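Alanine racemase (PDB 4QHR) belongs to the alanine racemase family, whose two-domain chain joins an N-terminal TIM barrel to a C-terminal domain built mainly of beta strands. Local coordinates at residues M234-E239 and V320-N325; A4-D9 and P351-T356. One frame throughout, in Å; residues are numbered along the deposited sequence.

Contact 1 of 2, residues M234-E239 and V320-N325; sequences MTFTAE and VELWGN
F236 packs against two side chains of the opposing segment, L322 and W323. The methyl CD1 of L322 sits over the centre of one ring face in a CH-pi contact, 3.9 Å from the F236 ring centroid. With W323 the pair is edge-to-face: the edge of F236 points toward the face of the W323 six-membered ring, with the planes at 59° and F236 CD2 packed against W323 CH2 at 3.6 Å. With CG anti to the backbone N (chi1 -176°), the F236 ring is turned so that its CD2 edge meets that six-membered ring. F236 CB, placed by the backbone, lies over the five-membered ring, a second CH-pi contact. M234 reaches the edge of the indole, its sulfur near the ring plane in a Met-aromatic contact. W323 NE1 also gives M234 SD a weak hydrogen bond at 3.5 Å. L343 and L344 of helix 340-345 also pack on the tryptophan.

L322 and W323 can both face F236 because the backbone forms a classic beta bulge, an extra residue in one strand of an antiparallel pair. The carbonyl of F236 takes the N-H of L322, N to O 2.7 Å, and more weakly that of W323, while F236 N donates to W323 O in a nearly straight bond of 172°. Beyond the bulge the ladder is regular: A238 and V320 form a hydrogen-bonded pair with two bonds, A238 N to V320 O and V320 N to A238 O, each 2.9 Å.

On the face that carries T237 and E321, E321 CG packs against T235 CG2 at 4.0 Å. The E321 carboxylate itself is held by H326 ND1 and the backbone N of R327. At the polar edge a water joins T235 OG1, 2.8 Å away, to N325, accepting from its backbone N and donating to OD1.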
loop_
_atom_site.group_PDB
_atom_site.type_symbol
_atom_site.label_atom_id
_atom_site.label_comp_id
_atom_site.label_asym_id
_atom_site.label_seq_id
_atom_site.Cartn_x
_atom_site.Cartn_y
_atom_site.Cartn_z
ATOM N N MET A 234 -11.062 10.433 5.588
ATOM C CA MET A 234 -10.388 10.351 4.313
ATOM C C MET A 234 -11.366 10.187 3.144
ATOM O O MET A 234 -12.208 9.278 3.169
ATOM C CB MET A 234 -9.423 9.141 4.272
ATOM C CG MET A 234 -8.611 9.059 3.007
ATOM S SD MET A 234 -7.521 7.644 2.745
ATOM C CE MET A 234 -6.468 7.701 4.206
ATOM N N THR A 235 -11.186 11.029 2.129
ATOM C CA THR A 235 -11.739 10.769 0.796
ATOM C C THR A 235 -10.614 10.491 -0.198
ATOM O O THR A 235 -9.637 11.290 -0.324
ATOM C CB THR A 235 -12.604 11.934 0.332
ATOM O OG1 THR A 235 -13.550 12.207 1.363
ATOM C CG2 THR A 235 -13.385 11.529 -0.923
ATOM N N PHE A 236 -10.728 9.385 -0.931
ATOM C CA PHE A 236 -9.688 8.957 -1.886
ATOM C C PHE A 236 -10.344 9.104 -3.268
ATOM O O PHE A 236 -11.331 8.425 -3.569
ATOM C CB PHE A 236 -9.292 7.509 -1.555
ATOM C CG PHE A 236 -8.150 6.915 -2.381
ATOM C CD1 PHE A 236 -7.143 7.687 -2.992
ATOM C CD2 PHE A 236 -8.057 5.546 -2.486
ATOM C CE1 PHE A 236 -6.113 7.063 -3.710
ATOM C CE2 PHE A 236 -7.055 4.926 -3.203
ATOM C CZ PHE A 236 -6.091 5.682 -3.823
ATOM N N THR A 237 -9.801 10.018 -4.083
ATOM C CA THR A 237 -10.325 10.273 -5.440
ATOM C C THR A 237 -9.350 10.093 -6.603
ATOM O O THR A 237 -8.144 10.073 -6.449
ATOM C CB THR A 237 -10.968 11.678 -5.554
ATOM O OG1 THR A 237 -9.960 12.702 -5.626
ATOM C CG2 THR A 237 -11.940 11.917 -4.380
ATOM N N ALA A 238 -9.927 9.942 -7.805
ATOM C CA ALA A 238 -9.193 9.977 -9.056
ATOM C C ALA A 238 -10.159 10.523 -10.152
ATOM O O ALA A 238 -11.226 11.024 -9.836
ATOM C CB ALA A 238 -8.608 8.597 -9.401
ATOM N N GLU A 239 -9.772 10.483 -11.405
ATOM C CA GLU A 239 -10.589 11.013 -12.484
ATOM C C GLU A 239 -10.674 10.052 -13.650
ATOM O O GLU A 239 -9.815 9.163 -13.870
ATOM C CB GLU A 239 -10.032 12.387 -12.979
ATOM C CG GLU A 239 -10.427 13.549 -12.070
ATOM C CD GLU A 239 -9.871 14.859 -12.568
ATOM O OE1 GLU A 239 -9.395 14.905 -13.747
ATOM O OE2 GLU A 239 -9.912 15.825 -11.792
ATOM N N VAL A 320 -14.050 10.802 -9.473
ATOM C CA VAL A 320 -14.492 9.478 -9.081
ATOM C C VAL A 320 -13.991 9.200 -7.644
ATOM O O VAL A 320 -12.783 9.369 -7.372
ATOM C CB VAL A 320 -13.885 8.415 -10.017
ATOM C CG1 VAL A 320 -14.229 6.992 -9.567
ATOM C CG2 VAL A 320 -14.371 8.644 -11.442
ATOM N N GLU A 321 -14.910 8.842 -6.754
ATOM C CA GLU A 321 -14.590 8.579 -5.370
ATOM C C GLU A 321 -14.357 7.096 -5.142
ATOM O O GLU A 321 -15.255 6.265 -5.368
ATOM C CB GLU A 321 -15.714 9.083 -4.456
ATOM C CG GLU A 321 -15.490 8.744 -2.975
ATOM C CD GLU A 321 -16.640 9.271 -2.107
ATOM O OE1 GLU A 321 -17.127 10.380 -2.436
ATOM O OE2 GLU A 321 -17.072 8.578 -1.167
ATOM N N LEU A 322 -13.159 6.748 -4.669
ATOM C CA LEU A 322 -12.834 5.357 -4.394
ATOM C C LEU A 322 -13.282 4.985 -3.003
ATOM O O LEU A 322 -13.835 3.917 -2.785
ATOM C CB LEU A 322 -11.364 5.122 -4.613
ATOM C CG LEU A 322 -11.051 5.591 -6.027
ATOM C CD1 LEU A 322 -9.648 6.061 -6.067
ATOM C CD2 LEU A 322 -11.434 4.527 -7.048
ATOM N N TRP A 323 -13.101 5.884 -2.051
ATOM C CA TRP A 323 -13.839 5.810 -0.829
ATOM C C TRP A 323 -13.853 7.152 -0.179
ATOM O O TRP A 323 -13.037 8.027 -0.530
ATOM C CB TRP A 323 -13.267 4.737 0.099
ATOM C CG TRP A 323 -11.820 4.853 0.512
ATOM C CD1 TRP A 323 -11.295 5.690 1.476
ATOM C CD2 TRP A 323 -10.758 4.007 0.104
ATOM N NE1 TRP A 323 -9.950 5.428 1.631
ATOM C CE2 TRP A 323 -9.606 4.406 0.792
ATOM C CE3 TRP A 323 -10.660 2.964 -0.826
ATOM C CZ2 TRP A 323 -8.368 3.789 0.597
ATOM C CZ3 TRP A 323 -9.426 2.357 -1.013
ATOM C CH2 TRP A 323 -8.304 2.773 -0.281
ATOM N N GLY A 324 -14.807 7.344 0.731
ATOM C CA GLY A 324 -14.996 8.617 1.419
ATOM C C GLY A 324 -16.396 8.665 2.039
ATOM O O GLY A 324 -16.823 7.728 2.677
ATOM N N ASN A 325 -17.116 9.762 1.868
ATOM C CA ASN A 325 -18.463 9.836 2.469
ATOM C C ASN A 325 -19.573 9.099 1.683
ATOM O O ASN A 325 -20.654 8.827 2.247
ATOM C CB ASN A 325 -18.882 11.273 2.625
ATOM C CG ASN A 325 -18.141 11.981 3.711
ATOM O OD1 ASN A 325 -17.257 12.833 3.447
ATOM N ND2 ASN A 325 -18.469 11.654 4.924
HETATM O O HOH W 1 -16.211 12.176 0.547
#

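Contact 2 of 2, residues A4-D9 and P351-T356; sequences ATVYID and PVRQGT
Y7 and Q354 run side by side on one face of a parallel strand pair, their ring and amide planes 73° apart. The amide nitrogen NE2 of Q354 lies at the ring edge, near its plane, 3.7 Å from Y7 CE2, while the methyl CG2 of T5 covers one face of the ring. Farther along, T356 CG2 touches Y7 CD2 at 4.1 Å. On the other side of the sheet the guanidinium of R353 has V6 CG2 over one face and P351 O near its plane. A bend at chi2 (62°) turns the arginine back along its own strand, where NH1 donates to P351 O at 2.8 Å and also to the carbonyl of S348. V6 CG2 packs on P351 CB as well, 3.8 Å away.

Beneath these side chains the backbones alternate as donor and acceptor in the parallel pattern: V6 N to V352 O, Q354 N to V6 O, I8 N to Q354 O. The last bond, T356 N to I8 O, is short at 2.7 Å and straight, though its donor stands above the carbonyl plane.

Strand 352-355 thus adds the C-terminal end of the chain to one side of strand 4-8, whose other side pairs antiparallel with strand 234-246; past I8, D9 sits at the N-cap of helix 10-23, its OD1 accepting the backbone N of A12.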
loop_
_atom_site.group_PDB
_atom_site.type_symbol
_atom_site.label_atom_id
_atom_site.label_comp_id
_atom_site.label_asym_id
_atom_site.label_seq_id
_atom_site.Cartn_x
_atom_site.Cartn_y
_atom_site.Cartn_z
ATOM N N ALA A 4 -4.975 11.847 -8.773
ATOM C CA ALA A 4 -5.154 10.827 -7.738
ATOM C C ALA A 4 -4.849 11.560 -6.457
ATOM O O ALA A 4 -3.737 12.032 -6.258
ATOM C CB ALA A 4 -4.171 9.674 -7.951
ATOM N N THR A 5 -5.850 11.679 -5.597
ATOM C CA THR A 5 -5.817 12.563 -4.430
ATOM C C THR A 5 -6.410 11.943 -3.140
ATOM O O THR A 5 -7.400 11.245 -3.152
ATOM C CB THR A 5 -6.599 13.819 -4.780
ATOM O OG1 THR A 5 -6.176 14.288 -6.058
ATOM C CG2 THR A 5 -6.360 14.934 -3.775
ATOM N N VAL A 6 -5.762 12.235 -2.032
ATOM C CA VAL A 6 -6.143 11.782 -0.696
ATOM C C VAL A 6 -6.418 13.063 0.099
ATOM O O VAL A 6 -5.488 13.851 0.326
ATOM C CB VAL A 6 -5.036 10.992 -0.032
ATOM C CG1 VAL A 6 -5.312 10.774 1.459
ATOM C CG2 VAL A 6 -4.803 9.634 -0.736
ATOM N N TYR A 7 -7.674 13.251 0.466
ATOM C CA TYR A 7 -8.176 14.425 1.207
ATOM C C TYR A 7 -8.411 14.007 2.628
ATOM O O TYR A 7 -8.970 12.939 2.851
ATOM C CB TYR A 7 -9.549 14.892 0.680
ATOM C CG TYR A 7 -9.561 15.385 -0.736
ATOM C CD1 TYR A 7 -9.797 14.510 -1.794
ATOM C CD2 TYR A 7 -9.347 16.686 -1.018
ATOM C CE1 TYR A 7 -9.822 14.942 -3.097
ATOM C CE2 TYR A 7 -9.347 17.122 -2.316
ATOM C CZ TYR A 7 -9.596 16.241 -3.351
ATOM O OH TYR A 7 -9.611 16.650 -4.645
ATOM N N ILE A 8 -8.031 14.861 3.561
ATOM C CA ILE A 8 -8.178 14.613 4.987
ATOM C C ILE A 8 -8.984 15.742 5.631
ATOM O O ILE A 8 -8.506 16.891 5.683
ATOM C CB ILE A 8 -6.779 14.518 5.676
ATOM C CG1 ILE A 8 -5.865 13.512 4.986
ATOM C CG2 ILE A 8 -6.950 14.148 7.150
ATOM C CD1 ILE A 8 -6.341 12.054 5.168
ATOM N N ASP A 9 -10.170 15.428 6.136
ATOM C CA ASP A 9 -11.130 16.387 6.761
ATOM C C ASP A 9 -10.842 16.558 8.260
ATOM O O ASP A 9 -11.106 15.660 9.046
ATOM C CB ASP A 9 -12.531 15.886 6.452
ATOM C CG ASP A 9 -13.667 16.668 7.110
ATOM O OD1 ASP A 9 -13.529 17.712 7.780
ATOM O OD2 ASP A 9 -14.800 16.151 6.902
ATOM N N PRO A 351 -0.527 9.217 -4.820
ATOM C CA PRO A 351 -1.555 10.247 -4.633
ATOM C C PRO A 351 -1.105 11.518 -3.910
ATOM O O PRO A 351 -0.363 11.449 -2.952
ATOM C CB PRO A 351 -2.648 9.506 -3.821
ATOM C CG PRO A 351 -2.460 8.077 -4.227
ATOM C CD PRO A 351 -0.982 7.924 -4.289
ATOM N N VAL A 352 -1.590 12.670 -4.362
ATOM C CA VAL A 352 -1.373 13.942 -3.652
ATOM C C VAL A 352 -2.227 14.009 -2.397
ATOM O O VAL A 352 -3.413 13.659 -2.454
ATOM C CB VAL A 352 -1.673 15.158 -4.575
ATOM C CG1 VAL A 352 -1.485 16.442 -3.814
ATOM C CG2 VAL A 352 -0.707 15.125 -5.743
ATOM N N ARG A 353 -1.628 14.416 -1.267
ATOM C CA ARG A 353 -2.359 14.598 -0.030
ATOM C C ARG A 353 -2.785 16.064 0.086
ATOM O O ARG A 353 -1.956 16.955 -0.110
ATOM C CB ARG A 353 -1.523 14.247 1.179
ATOM C CG ARG A 353 -1.594 12.804 1.594
ATOM C CD ARG A 353 -1.090 11.831 0.535
ATOM N NE ARG A 353 -1.098 10.460 1.040
ATOM C CZ ARG A 353 -0.669 9.404 0.341
ATOM N NH1 ARG A 353 -0.203 9.539 -0.917
ATOM N NH2 ARG A 353 -0.716 8.207 0.913
ATOM N N GLN A 354 -4.055 16.280 0.409
ATOM C CA GLN A 354 -4.642 17.605 0.639
ATOM C C GLN A 354 -5.454 17.642 1.936
ATOM O O GLN A 354 -6.453 16.897 2.099
ATOM C CB GLN A 354 -5.547 17.981 -0.560
ATOM C CG GLN A 354 -5.960 19.455 -0.623
ATOM C CD GLN A 354 -6.883 19.822 -1.811
ATOM O OE1 GLN A 354 -6.542 19.564 -2.985
ATOM N NE2 GLN A 354 -8.063 20.484 -1.515
ATOM N N GLY A 355 -5.075 18.519 2.865
ATOM C CA GLY A 355 -5.890 18.724 4.083
ATOM C C GLY A 355 -7.145 19.564 3.794
ATOM O O GLY A 355 -7.076 20.535 3.032
ATOM N N THR A 356 -8.298 19.194 4.372
ATOM C CA THR A 356 -9.476 20.086 4.339
ATOM C C THR A 356 -10.017 20.483 5.717
ATOM O O THR A 356 -10.873 21.392 5.671
ATOM C CB THR A 356 -10.624 19.525 3.477
ATOM O OG1 THR A 356 -11.130 18.281 4.025
ATOM C CG2 THR A 356 -10.144 19.369 2.029
ATOM O OXT THR A 356 -9.660 19.986 6.815
#

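Overall arrangement
From the N terminus the chain first lays down strand 4-8, then passes through helix 10-23 and the parallel strands and helices of the barrel domain before returning in strand 234-246. Contact 1 closes a loop of 80 residues, rich in strand and without helix, when 320-325 comes back to 234-239. Contact 2 closes the far longer loop, 341 residues, as the C-terminal strand reaches the N-terminal one, so contact 1 is nested inside it. Their centres lie about 9 Å apart, and strands 4-8 and 234-246 are neighbours in one mixed sheet. Through it the two chain ends are stitched into the C-terminal domain.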